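Local coordinates for appr-1-p processing domain protein (Thermus aquaticus Y51MC23, PDB 5M3E), which belongs to the macro domain family, an alpha/beta fold, and is modelled here with adenosine-5-diphosphoribose bound in a cleft, at residues 13-18 / 155-160; 20-25 / 120-125; 29-34 / 86-91. One frame throughout, in Å; residues are numbered along the deposited sequence.

Overall arrangement
All three contacts involve one mixed sheet with strand order 11-15, 153-157, 120-123, 26-31, 83-88, 71-74. Interaction 1 joins an edge strand, 11-15, to 153-157. Interaction 2 lays the loop between strands 11-15 and 26-31 against strand 120-123. Interaction 3 pairs 26-31 with 83-88. Along the chain they nest, 3 inside 2 and 2 inside 1. The centres of interactions 1 and 2 lie about 9 Å apart and those of 2 and 3 about 17 Å, while 1 and 3, centres about 20 Å apart, do not touch. All reach adenosine-5-diphosphoribose: interactions 1 and 2 (at L20 and P125) border the adenosine half, interaction 3 the diphosphate and far ribose, so the ligand lies across C-terminal ends of the parallel strands.

Interaction 1. Residues 13-18 / 155-160; sequences RFVRGN and WVYEPV. With APR (adenosine-5-diphosphoribose), chain B.
With chi1 at -61°, V15 sets CG1 anti to its own carbonyl carbon and tucks CG2 between the backbone N and that carbon, a fork that sends its two methyls to different aromatic rings of 155-160. CG1 comes to the benzo edge of the indole, near its plane, with V15 CG1 3.4 Å from W155 CE3. CG2 instead rides over a face of the phenol ring, 3.5 Å from the centroid of Y157 and 9° off the ring normal, a CH-pi contact. R13 adds its CB to the same indole, R13 CB lying 3.6 Å from W155 CE3 in an oblique approach. F14 and V156 point together to the other face of the sheet, side by side, with F14 CE1 3.6 Å from V156 CG1; helix 135-146 packs there, and its K139 makes a cation-pi contact with F14.

The alternation is that of extended strands; 13-15 and 155-157 pair in parallel as neighbours in the macro domain sheet, 13-15 belonging to an edge strand, so R13/W155 and V15/Y157 share one face and F14/V156 the other. V156 is held through both its N-H and its C=O: V156 N donates to R13 O at 2.8 Å, and V156 O accepts from V15 N at 2.9 Å. A weak bond from E158 N to V15 O continues the pairing as the strands end.

Beyond V15 the chain turns through G17, whose positive phi suits a residue without a side chain, and passes alongside the phenol ring of Y157. N18 then faces the adenine: N18 OD1 accepts from N6 of adenosine-5-diphosphoribose at 2.8 Å, with an angle of 166° at the hydrogen, and the same oxygen takes the backbone N-H of L20. From 155-160, Y157 approaches the base with its CB, 3.8 Å from C2 of the ligand.

Interaction 2. Residues 20-25 / 120-125; sequences LEAPVE and SIALPP. With APR (adenosine-5-diphosphoribose), chain B.
The loop residues A22-E25 pass strand 120-123 in a largely opposed sense, the direction from A22 to E25 making 137° with that from S120 to A122. The two backbones draw together along the way, from 6.7 Å between A22 CA and A122 CA to 5.2 Å between V24 CA and S120 CA. P23 centres an inverse gamma turn, closed by V24 N donating to A22 O at 2.8 Å, and A22 and V24 on its flanks both direct their side chains at the strand. A22 CB meets A122 CB methyl to methyl at 3.7 Å, and V24 CG2 lies 4.0 Å from A122 CB. The loop thereby lies over the sheet face that also carries W155 and Y157, on its way from edge strand 11-15 to strand 26-31 within the macro domain fold. S120 supplies the polar link: chi1 of 58° lifts OG to the loop, where E25 N donates to S120 OG at 3.1 Å with an angle of 155°. E25 OE1 turns elsewhere, accepting from R119 N. At the far ends both segments border adenosine-5-diphosphoribose, L20 CD1 lying 3.8 Å from N6 and P125 CD 3.5 Å from O4'.

Interaction 3. Residues 29-34 / 86-91; sequences NTVNTV and NFPTKK. With APR (adenosine-5-diphosphoribose), chain B.
N32 lies against K90 and K91 and carries the contact through to the ligand. Its CB sits 3.2 Å from K91 O and close to K90 CB. CG stands between the backbone N and the carbonyl carbon (chi1 63°), which turns the amide back over its own loop. There N32 OD1 accepts from V34 N at 2.9 Å, in the carbonyl plane and on a lone pair, closing an Asx turn. N32 ND2 donates almost straight, at 175°, to O3D of adenosine-5-diphosphoribose, 2.9 Å away, and also to V36 O.

The loops bearing these groups prolong two neighbouring parallel strands of the macro domain sheet. V31 O takes T89 N at 3.0 Å and, weakly, K90 N, while T33 N donates to K91 O at 3.0 Å. Deeper in, N29 ND2 donates to N86 OD1 at 3.0 Å across amide planes turned 70° apart, and N86 ND2 bonds N52 OD1 and F71 O.

T89 OG1 gives its proton to phosphate oxygen O2B of the ligand at 2.7 Å. T30 OG1 lies 3.2 Å from both O3A and O1D of the ligand. K90 runs its aliphatic chain past the far ribose, its ammonium group bonded to the backbone carbonyls of N130 and W93. Within these two segments the ligand is met mainly by neutral donors, consistent with directed hydrogen bonding contributing much of the hold, although the nearby K90 charge may add to it.

Interaction 1. Residues 13-18 / 155-160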
loop_
_atom_site.group_PDB
_atom_site.type_symbol
_atom_site.label_atom_id
_atom_site.label_comp_id
_atom_site.label_asym_id
_atom_site.label_seq_id
_atom_site.Cartn_x
_atom_site.Cartn_y
_atom_site.Cartn_z
ATOM N N ARG A 13 14.531 3.865 -0.667
ATOM C CA ARG A 13 15.388 2.993 0.124
ATOM C C ARG A 13 14.856 1.543 0.209
ATOM O O ARG A 13 13.709 1.319 0.632
ATOM C CB ARG A 13 15.503 3.593 1.541
ATOM C CG ARG A 13 16.873 4.122 1.913
ATOM C CD ARG A 13 17.933 3.026 1.773
ATOM N NE ARG A 13 18.979 3.092 2.798
ATOM C CZ ARG A 13 19.908 2.152 3.004
ATOM N NH1 ARG A 13 19.961 1.057 2.241
ATOM N NH2 ARG A 13 20.803 2.308 3.983
ATOM N N PHE A 14 15.692 0.568 -0.165
ATOM C CA PHE A 14 15.336 -0.843 -0.027
ATOM C C PHE A 14 15.858 -1.364 1.284
ATOM O O PHE A 14 17.047 -1.225 1.580
ATOM C CB PHE A 14 15.832 -1.671 -1.210
ATOM C CG PHE A 14 15.110 -1.341 -2.484
ATOM C CD1 PHE A 14 13.853 -1.873 -2.738
ATOM C CD2 PHE A 14 15.653 -0.431 -3.400
ATOM C CE1 PHE A 14 13.158 -1.530 -3.889
ATOM C CE2 PHE A 14 14.966 -0.084 -4.552
ATOM C CZ PHE A 14 13.718 -0.631 -4.801
ATOM N N VAL A 15 14.934 -1.928 2.071
ATOM C CA VAL A 15 15.205 -2.421 3.420
ATOM C C VAL A 15 14.537 -3.764 3.682
ATOM O O VAL A 15 13.566 -4.121 3.027
ATOM C CB VAL A 15 14.752 -1.420 4.526
ATOM C CG1 VAL A 15 15.497 -0.100 4.394
ATOM C CG2 VAL A 15 13.250 -1.187 4.520
ATOM N N ARG A 16 15.092 -4.489 4.652
ATOM C CA ARG A 16 14.512 -5.715 5.198
ATOM C C ARG A 16 13.957 -5.360 6.575
ATOM O O ARG A 16 14.354 -4.358 7.191
ATOM C CB ARG A 16 15.550 -6.836 5.380
ATOM C CG ARG A 16 16.651 -6.955 4.332
ATOM C CD ARG A 16 16.283 -7.917 3.215
ATOM N NE ARG A 16 17.269 -7.861 2.132
ATOM C CZ ARG A 16 17.235 -8.590 1.013
ATOM N NH1 ARG A 16 16.249 -9.466 0.785
ATOM N NH2 ARG A 16 18.194 -8.430 0.100
ATOM N N GLY A 17 13.055 -6.206 7.057
ATOM C CA GLY A 17 12.439 -6.034 8.347
ATOM C C GLY A 17 10.942 -6.122 8.218
ATOM O O GLY A 17 10.411 -6.719 7.280
ATOM N N ASN A 18 10.271 -5.511 9.182
ATOM C CA ASN A 18 8.836 -5.571 9.302
ATOM C C ASN A 18 8.309 -4.178 8.984
ATOM O O ASN A 18 8.648 -3.216 9.669
ATOM C CB ASN A 18 8.448 -6.032 10.716
ATOM C CG ASN A 18 7.010 -5.702 11.073
ATOM O OD1 ASN A 18 6.143 -5.607 10.207
ATOM N ND2 ASN A 18 6.752 -5.530 12.352
ATOM N N TRP A 155 10.370 4.031 1.824
ATOM C CA TRP A 155 10.947 2.777 2.333
ATOM C C TRP A 155 10.232 1.605 1.679
ATOM O O TRP A 155 8.994 1.507 1.717
ATOM C CB TRP A 155 10.807 2.668 3.847
ATOM C CG TRP A 155 11.486 3.752 4.601
ATOM C CD1 TRP A 155 10.919 4.886 5.072
ATOM C CD2 TRP A 155 12.865 3.801 4.980
ATOM N NE1 TRP A 155 11.851 5.654 5.721
ATOM C CE2 TRP A 155 13.060 5.013 5.679
ATOM C CE3 TRP A 155 13.962 2.944 4.782
ATOM C CZ2 TRP A 155 14.315 5.397 6.192
ATOM C CZ3 TRP A 155 15.217 3.325 5.286
ATOM C CH2 TRP A 155 15.377 4.540 5.987
ATOM N N VAL A 156 11.009 0.715 1.079
ATOM C CA VAL A 156 10.444 -0.388 0.335
ATOM C C VAL A 156 11.027 -1.637 0.968
ATOM O O VAL A 156 12.255 -1.798 1.034
ATOM C CB VAL A 156 10.757 -0.307 -1.193
ATOM C CG1 VAL A 156 10.100 -1.464 -1.942
ATOM C CG2 VAL A 156 10.316 1.022 -1.803
ATOM N N TYR A 157 10.151 -2.524 1.411
ATOM C CA TYR A 157 10.571 -3.729 2.112
ATOM C C TYR A 157 10.704 -4.864 1.125
ATOM O O TYR A 157 9.698 -5.442 0.738
ATOM C CB TYR A 157 9.602 -4.065 3.255
ATOM C CG TYR A 157 9.822 -3.152 4.427
ATOM C CD1 TYR A 157 9.409 -1.824 4.373
ATOM C CD2 TYR A 157 10.509 -3.588 5.568
ATOM C CE1 TYR A 157 9.645 -0.962 5.425
ATOM C CE2 TYR A 157 10.749 -2.731 6.629
ATOM C CZ TYR A 157 10.313 -1.418 6.550
ATOM O OH TYR A 157 10.529 -0.533 7.584
ATOM N N GLU A 158 11.940 -5.131 0.674
ATOM C CA GLU A 158 12.218 -6.261 -0.243
ATOM C C GLU A 158 11.924 -7.593 0.461
ATOM O O GLU A 158 12.142 -7.720 1.670
ATOM C CB GLU A 158 13.678 -6.267 -0.764
ATOM C CG GLU A 158 14.081 -5.086 -1.643
ATOM C CD GLU A 158 15.287 -5.355 -2.556
ATOM O OE1 GLU A 158 16.370 -4.778 -2.314
ATOM O OE2 GLU A 158 15.161 -6.128 -3.537
ATOM N N PRO A 159 11.437 -8.611 -0.292
ATOM C CA PRO A 159 11.170 -9.900 0.357
ATOM C C PRO A 159 12.442 -10.771 0.555
ATOM O O PRO A 159 13.567 -10.296 0.333
ATOM C CB PRO A 159 10.200 -10.564 -0.625
ATOM C CG PRO A 159 10.600 -10.047 -1.954
ATOM C CD PRO A 159 11.208 -8.690 -1.749
ATOM N N VAL A 160 12.254 -12.014 1.015
ATOM C CA VAL A 160 13.234 -13.112 0.792
ATOM C C VAL A 160 12.599 -14.502 0.971
ATOM O O VAL A 160 11.395 -14.632 1.225
ATOM C CB VAL A 160 14.522 -12.996 1.663
ATOM C CG1 VAL A 160 14.240 -13.313 3.133
ATOM C CG2 VAL A 160 15.630 -13.893 1.110
HETATM N N1 APR B . 6.838 -6.429 6.442
HETATM C C2 APR B . 7.363 -6.416 5.195
HETATM N N3 APR B . 7.049 -7.331 4.257
HETATM C C4 APR B . 6.177 -8.331 4.534
HETATM C C5 APR B . 5.553 -8.422 5.870
HETATM C C6 APR B . 5.951 -7.372 6.837
HETATM N N6 APR B . 5.454 -7.347 8.089
HETATM N N7 APR B . 4.734 -9.499 5.857
HETATM C C8 APR B . 4.822 -10.047 4.612
HETATM N N9 APR B . 5.696 -9.346 3.835
HETATM C "C1'" APR B . 6.074 -9.564 2.422
HETATM C "C2'" APR B . 6.126 -11.015 1.982
HETATM O "O2'" APR B . 7.317 -11.204 1.219
HETATM C "C3'" APR B . 4.939 -11.200 1.077
HETATM O "O3'" APR B . 5.198 -12.167 0.039
HETATM O "O4'" APR B . 5.073 -8.915 1.628
HETATM C "C4'" APR B . 4.716 -9.775 0.552
HETATM C "C5'" APR B . 3.309 -9.439 0.072
HETATM O "O5'" APR B . 2.316 -9.891 1.006
HETATM P PA APR B . 0.882 -10.383 0.466
HETATM O O1A APR B . -0.061 -10.210 1.622
HETATM O O2A APR B . 1.042 -11.719 -0.202
HETATM O O3A APR B . 0.495 -9.234 -0.628
HETATM P PB APR B . -0.005 -9.471 -2.152
HETATM O O1B APR B . 0.913 -10.440 -2.847
HETATM O O2B APR B . -0.261 -8.111 -2.806
HETATM O O5D APR B . -1.441 -10.187 -2.030
HETATM C C5D APR B . -2.681 -9.509 -1.787
HETATM O O4D APR B . -3.048 -11.007 0.087
HETATM O O1D APR B . -2.473 -9.523 1.778
HETATM C C1D APR B . -3.538 -10.307 1.228
HETATM O O2D APR B . -5.800 -9.499 1.637
HETATM C C2D APR B . -4.671 -9.397 0.763
HETATM O O3D APR B . -6.070 -10.680 -0.783
HETATM C C3D APR B . -4.949 -9.794 -0.675
HETATM C C4D APR B . -3.654 -10.476 -1.101
#

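Interaction 2. Residues 20-25 / 120-125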
loop_
_atom_site.group_PDB
_atom_site.type_symbol
_atom_site.label_atom_id
_atom_site.label_comp_id
_atom_site.label_asym_id
_atom_site.label_seq_id
_atom_site.Cartn_x
_atom_site.Cartn_y
_atom_site.Cartn_z
ATOM N N LEU A 20 5.443 -2.745 9.377
ATOM C CA LEU A 20 4.458 -2.100 10.291
ATOM C C LEU A 20 5.084 -1.267 11.418
ATOM O O LEU A 20 4.372 -0.507 12.091
ATOM C CB LEU A 20 3.500 -3.153 10.907
ATOM C CG LEU A 20 2.388 -3.680 9.988
ATOM C CD1 LEU A 20 2.857 -4.833 9.102
ATOM C CD2 LEU A 20 1.212 -4.116 10.838
ATOM N N GLU A 21 6.391 -1.451 11.626
ATOM C CA GLU A 21 7.178 -0.646 12.560
ATOM C C GLU A 21 8.083 0.386 11.848
ATOM O O GLU A 21 8.989 0.935 12.459
ATOM C CB GLU A 21 7.960 -1.587 13.517
ATOM C CG GLU A 21 7.086 -2.143 14.665
ATOM C CD GLU A 21 7.676 -3.350 15.416
ATOM O OE1 GLU A 21 8.377 -4.180 14.781
ATOM O OE2 GLU A 21 7.405 -3.488 16.648
ATOM N N ALA A 22 7.811 0.677 10.572
ATOM C CA ALA A 22 8.534 1.726 9.844
ATOM C C ALA A 22 8.237 3.107 10.431
ATOM O O ALA A 22 7.076 3.454 10.626
ATOM C CB ALA A 22 8.194 1.720 8.356
ATOM N N PRO A 23 9.280 3.924 10.650
ATOM C CA PRO A 23 9.055 5.216 11.287
ATOM C C PRO A 23 8.531 6.290 10.313
ATOM O O PRO A 23 9.197 7.316 10.125
ATOM C CB PRO A 23 10.462 5.572 11.816
ATOM C CG PRO A 23 11.403 4.903 10.853
ATOM C CD PRO A 23 10.662 3.817 10.131
ATOM N N VAL A 24 7.331 6.088 9.765
ATOM C CA VAL A 24 6.807 6.924 8.674
ATOM C C VAL A 24 5.411 7.500 8.930
ATOM O O VAL A 24 4.686 7.072 9.841
ATOM C CB VAL A 24 6.793 6.179 7.316
ATOM C CG1 VAL A 24 8.207 5.837 6.885
ATOM C CG2 VAL A 24 5.919 4.930 7.343
ATOM N N GLU A 25 5.065 8.483 8.101
ATOM C CA GLU A 25 3.761 9.133 8.122
ATOM C C GLU A 25 2.658 8.256 7.529
ATOM O O GLU A 25 1.526 8.298 8.032
ATOM C CB GLU A 25 3.829 10.483 7.392
ATOM C CG GLU A 25 4.777 11.474 8.077
ATOM C CD GLU A 25 4.817 12.861 7.439
ATOM O OE1 GLU A 25 4.300 13.050 6.311
ATOM O OE2 GLU A 25 5.389 13.773 8.082
ATOM N N SER A 120 6.869 10.922 4.227
ATOM C CA SER A 120 7.523 9.625 4.306
ATOM C C SER A 120 6.465 8.504 4.222
ATOM O O SER A 120 5.343 8.637 4.726
ATOM C CB SER A 120 8.367 9.512 5.591
ATOM O OG SER A 120 7.590 9.701 6.769
ATOM N N ILE A 121 6.840 7.407 3.571
ATOM C CA ILE A 121 5.910 6.324 3.295
ATOM C C ILE A 121 6.701 5.017 3.182
ATOM O O ILE A 121 7.846 5.023 2.803
ATOM C CB ILE A 121 5.028 6.655 2.041
ATOM C CG1 ILE A 121 4.143 5.471 1.636
ATOM C CG2 ILE A 121 5.868 7.063 0.849
ATOM C CD1 ILE A 121 2.905 5.881 0.855
ATOM N N ALA A 122 6.084 3.913 3.561
ATOM C CA ALA A 122 6.697 2.610 3.447
ATOM C C ALA A 122 5.745 1.645 2.757
ATOM O O ALA A 122 4.527 1.689 3.001
ATOM C CB ALA A 122 7.081 2.092 4.818
ATOM N N LEU A 123 6.303 0.799 1.891
ATOM C CA LEU A 123 5.545 -0.221 1.148
ATOM C C LEU A 123 6.173 -1.614 1.288
ATOM O O LEU A 123 7.369 -1.725 1.530
ATOM C CB LEU A 123 5.542 0.007 -0.362
ATOM C CG LEU A 123 5.467 1.319 -1.122
ATOM C CD1 LEU A 123 6.654 2.226 -0.788
ATOM C CD2 LEU A 123 5.404 0.978 -2.609
ATOM N N PRO A 124 5.354 -2.667 1.074
ATOM C CA PRO A 124 5.814 -4.022 0.877
ATOM C C PRO A 124 5.961 -4.332 -0.632
ATOM O O PRO A 124 5.728 -3.421 -1.448
ATOM C CB PRO A 124 4.687 -4.839 1.481
ATOM C CG PRO A 124 3.465 -4.056 1.109
ATOM C CD PRO A 124 3.878 -2.611 1.089
ATOM N N PRO A 125 6.340 -5.604 -0.991
ATOM C CA PRO A 125 6.344 -6.074 -2.375
ATOM C C PRO A 125 4.932 -6.338 -2.887
ATOM O O PRO A 125 4.377 -7.443 -2.719
ATOM C CB PRO A 125 7.208 -7.369 -2.321
ATOM C CG PRO A 125 8.010 -7.238 -1.069
ATOM C CD PRO A 125 7.015 -6.598 -0.128
HETATM N N1 APR B . 6.838 -6.429 6.442
HETATM C C2 APR B . 7.363 -6.416 5.195
HETATM N N3 APR B . 7.049 -7.331 4.257
HETATM C C4 APR B . 6.177 -8.331 4.534
HETATM C C5 APR B . 5.553 -8.422 5.870
HETATM C C6 APR B . 5.951 -7.372 6.837
HETATM N N6 APR B . 5.454 -7.347 8.089
HETATM N N7 APR B . 4.734 -9.499 5.857
HETATM C C8 APR B . 4.822 -10.047 4.612
HETATM N N9 APR B . 5.696 -9.346 3.835
HETATM C "C1'" APR B . 6.074 -9.564 2.422
HETATM C "C2'" APR B . 6.126 -11.015 1.982
HETATM O "O2'" APR B . 7.317 -11.204 1.219
HETATM C "C3'" APR B . 4.939 -11.200 1.077
HETATM O "O3'" APR B . 5.198 -12.167 0.039
HETATM O "O4'" APR B . 5.073 -8.915 1.628
HETATM C "C4'" APR B . 4.716 -9.775 0.552
HETATM C "C5'" APR B . 3.309 -9.439 0.072
HETATM O "O5'" APR B . 2.316 -9.891 1.006
HETATM P PA APR B . 0.882 -10.383 0.466
HETATM O O1A APR B . -0.061 -10.210 1.622
HETATM O O2A APR B . 1.042 -11.719 -0.202
HETATM O O3A APR B . 0.495 -9.234 -0.628
HETATM P PB APR B . -0.005 -9.471 -2.152
HETATM O O1B APR B . 0.913 -10.440 -2.847
HETATM O O2B APR B . -0.261 -8.111 -2.806
HETATM O O5D APR B . -1.441 -10.187 -2.030
HETATM C C5D APR B . -2.681 -9.509 -1.787
HETATM O O4D APR B . -3.048 -11.007 0.087
HETATM O O1D APR B . -2.473 -9.523 1.778
HETATM C C1D APR B . -3.538 -10.307 1.228
HETATM O O2D APR B . -5.800 -9.499 1.637
HETATM C C2D APR B . -4.671 -9.397 0.763
HETATM O O3D APR B . -6.070 -10.680 -0.783
HETATM C C3D APR B . -4.949 -9.794 -0.675
HETATM C C4D APR B . -3.654 -10.476 -1.101
#

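Interaction 3. Residues 29-34 / 86-91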
loop_
_atom_site.group_PDB
_atom_site.type_symbol
_atom_site.label_atom_id
_atom_site.label_comp_id
_atom_site.label_asym_id
_atom_site.label_seq_id
_atom_site.Cartn_x
_atom_site.Cartn_y
_atom_site.Cartn_z
ATOM N N ASN A 29 -0.787 -0.753 2.677
ATOM C CA ASN A 29 -1.365 -2.083 2.847
ATOM C C ASN A 29 -1.769 -2.676 1.489
ATOM O O ASN A 29 -2.235 -1.970 0.617
ATOM C CB ASN A 29 -2.573 -2.010 3.807
ATOM C CG ASN A 29 -3.139 -3.395 4.148
ATOM O OD1 ASN A 29 -2.491 -4.405 3.951
ATOM N ND2 ASN A 29 -4.366 -3.434 4.622
ATOM N N THR A 30 -1.590 -3.986 1.330
ATOM C CA THR A 30 -2.012 -4.719 0.124
ATOM C C THR A 30 -3.376 -5.354 0.380
ATOM O O THR A 30 -3.499 -6.270 1.214
ATOM C CB THR A 30 -1.036 -5.861 -0.206
ATOM O OG1 THR A 30 -1.027 -6.830 0.860
ATOM C CG2 THR A 30 0.339 -5.337 -0.360
ATOM N N VAL A 31 -4.387 -4.911 -0.365
ATOM C CA VAL A 31 -5.732 -5.416 -0.174
ATOM C C VAL A 31 -6.353 -5.968 -1.442
ATOM O O VAL A 31 -5.888 -5.700 -2.545
ATOM C CB VAL A 31 -6.679 -4.339 0.444
ATOM C CG1 VAL A 31 -6.144 -3.876 1.780
ATOM C CG2 VAL A 31 -6.906 -3.144 -0.483
ATOM N N ASN A 32 -7.427 -6.722 -1.239
ATOM C CA ASN A 32 -8.340 -7.106 -2.303
ATOM C C ASN A 32 -9.609 -6.237 -2.259
ATOM O O ASN A 32 -9.781 -5.405 -1.370
ATOM C CB ASN A 32 -8.668 -8.602 -2.234
ATOM C CG ASN A 32 -9.388 -8.983 -0.958
ATOM O OD1 ASN A 32 -10.535 -8.590 -0.753
ATOM N ND2 ASN A 32 -8.686 -9.724 -0.065
ATOM N N THR A 33 -10.473 -6.409 -3.248
ATOM C CA THR A 33 -11.688 -5.573 -3.376
ATOM C C THR A 33 -12.949 -6.231 -2.800
ATOM O O THR A 33 -14.018 -5.635 -2.858
ATOM C CB THR A 33 -11.966 -5.165 -4.840
ATOM O OG1 THR A 33 -12.007 -6.344 -5.643
ATOM C CG2 THR A 33 -10.879 -4.196 -5.378
ATOM N N VAL A 34 -12.812 -7.410 -2.198
ATOM C CA VAL A 34 -13.974 -8.143 -1.658
ATOM C C VAL A 34 -14.208 -8.043 -0.127
ATOM O O VAL A 34 -15.156 -8.639 0.388
ATOM C CB VAL A 34 -14.030 -9.600 -2.217
ATOM C CG1 VAL A 34 -14.287 -9.577 -3.747
ATOM C CG2 VAL A 34 -12.766 -10.384 -1.932
ATOM N N ASN A 86 -4.510 1.766 1.732
ATOM C CA ASN A 86 -4.911 0.477 1.316
ATOM C C ASN A 86 -4.889 0.372 -0.210
ATOM O O ASN A 86 -5.767 0.879 -0.893
ATOM C CB ASN A 86 -6.280 0.130 1.923
ATOM C CG ASN A 86 -6.248 0.126 3.448
ATOM O OD1 ASN A 86 -5.763 -0.818 4.071
ATOM N ND2 ASN A 86 -6.750 1.199 4.055
ATOM N N PHE A 87 -3.867 -0.318 -0.713
ATOM C CA PHE A 87 -3.539 -0.464 -2.135
ATOM C C PHE A 87 -4.154 -1.773 -2.681
ATOM O O PHE A 87 -3.786 -2.868 -2.261
ATOM C CB PHE A 87 -2.009 -0.503 -2.251
ATOM C CG PHE A 87 -1.464 -0.345 -3.650
ATOM C CD1 PHE A 87 -1.778 -1.256 -4.685
ATOM C CD2 PHE A 87 -0.564 0.713 -3.944
ATOM C CE1 PHE A 87 -1.221 -1.106 -5.953
ATOM C CE2 PHE A 87 -0.009 0.847 -5.204
ATOM C CZ PHE A 87 -0.333 -0.065 -6.210
ATOM N N PRO A 88 -5.094 -1.662 -3.625
ATOM C CA PRO A 88 -5.621 -2.872 -4.238
ATOM C C PRO A 88 -4.646 -3.535 -5.189
ATOM O O PRO A 88 -4.365 -3.007 -6.286
ATOM C CB PRO A 88 -6.871 -2.364 -4.988
ATOM C CG PRO A 88 -7.287 -1.189 -4.167
ATOM C CD PRO A 88 -5.971 -0.518 -3.917
ATOM N N THR A 89 -4.113 -4.663 -4.735
ATOM C CA THR A 89 -3.327 -5.565 -5.564
ATOM C C THR A 89 -4.096 -6.800 -6.051
ATOM O O THR A 89 -3.547 -7.601 -6.806
ATOM C CB THR A 89 -2.083 -6.034 -4.827
ATOM O OG1 THR A 89 -2.470 -6.940 -3.818
ATOM C CG2 THR A 89 -1.360 -4.842 -4.198
ATOM N N LYS A 90 -5.347 -6.957 -5.618
ATOM C CA LYS A 90 -6.231 -7.997 -6.144
ATOM C C LYS A 90 -7.644 -7.489 -6.304
ATOM O O LYS A 90 -8.036 -6.542 -5.633
ATOM C CB LYS A 90 -6.250 -9.210 -5.213
ATOM C CG LYS A 90 -5.047 -10.110 -5.358
ATOM C CD LYS A 90 -5.226 -11.382 -4.564
ATOM C CE LYS A 90 -4.042 -12.318 -4.781
ATOM N NZ LYS A 90 -4.410 -13.709 -4.390
ATOM N N LYS A 91 -8.404 -8.119 -7.193
ATOM C CA LYS A 91 -9.864 -8.017 -7.124
ATOM C C LYS A 91 -10.407 -9.095 -6.153
ATOM O O LYS A 91 -10.407 -8.878 -4.965
ATOM C CB LYS A 91 -10.471 -8.087 -8.509
ATOM C CG LYS A 91 -10.055 -6.924 -9.389
ATOM C CD LYS A 91 -10.935 -6.924 -10.619
ATOM C CE LYS A 91 -10.422 -6.001 -11.700
ATOM N NZ LYS A 91 -11.315 -6.144 -12.883
HETATM N N1 APR B . 6.838 -6.429 6.442
HETATM C C2 APR B . 7.363 -6.416 5.195
HETATM N N3 APR B . 7.049 -7.331 4.257
HETATM C C4 APR B . 6.177 -8.331 4.534
HETATM C C5 APR B . 5.553 -8.422 5.870
HETATM C C6 APR B . 5.951 -7.372 6.837
HETATM N N6 APR B . 5.454 -7.347 8.089
HETATM N N7 APR B . 4.734 -9.499 5.857
HETATM C C8 APR B . 4.822 -10.047 4.612
HETATM N N9 APR B . 5.696 -9.346 3.835
HETATM C "C1'" APR B . 6.074 -9.564 2.422
HETATM C "C2'" APR B . 6.126 -11.015 1.982
HETATM O "O2'" APR B . 7.317 -11.204 1.219
HETATM C "C3'" APR B . 4.939 -11.200 1.077
HETATM O "O3'" APR B . 5.198 -12.167 0.039
HETATM O "O4'" APR B . 5.073 -8.915 1.628
HETATM C "C4'" APR B . 4.716 -9.775 0.552
HETATM C "C5'" APR B . 3.309 -9.439 0.072
HETATM O "O5'" APR B . 2.316 -9.891 1.006
HETATM P PA APR B . 0.882 -10.383 0.466
HETATM O O1A APR B . -0.061 -10.210 1.622
HETATM O O2A APR B . 1.042 -11.719 -0.202
HETATM O O3A APR B . 0.495 -9.234 -0.628
HETATM P PB APR B . -0.005 -9.471 -2.152
HETATM O O1B APR B . 0.913 -10.440 -2.847
HETATM O O2B APR B . -0.261 -8.111 -2.806
HETATM O O5D APR B . -1.441 -10.187 -2.030
HETATM C C5D APR B . -2.681 -9.509 -1.787
HETATM O O4D APR B . -3.048 -11.007 0.087
HETATM O O1D APR B . -2.473 -9.523 1.778
HETATM C C1D APR B . -3.538 -10.307 1.228
HETATM O O2D APR B . -5.800 -9.499 1.637
HETATM C C2D APR B . -4.671 -9.397 0.763
HETATM O O3D APR B . -6.070 -10.680 -0.783
HETATM C C3D APR B . -4.949 -9.794 -0.675
HETATM C C4D APR B . -3.654 -10.476 -1.101
#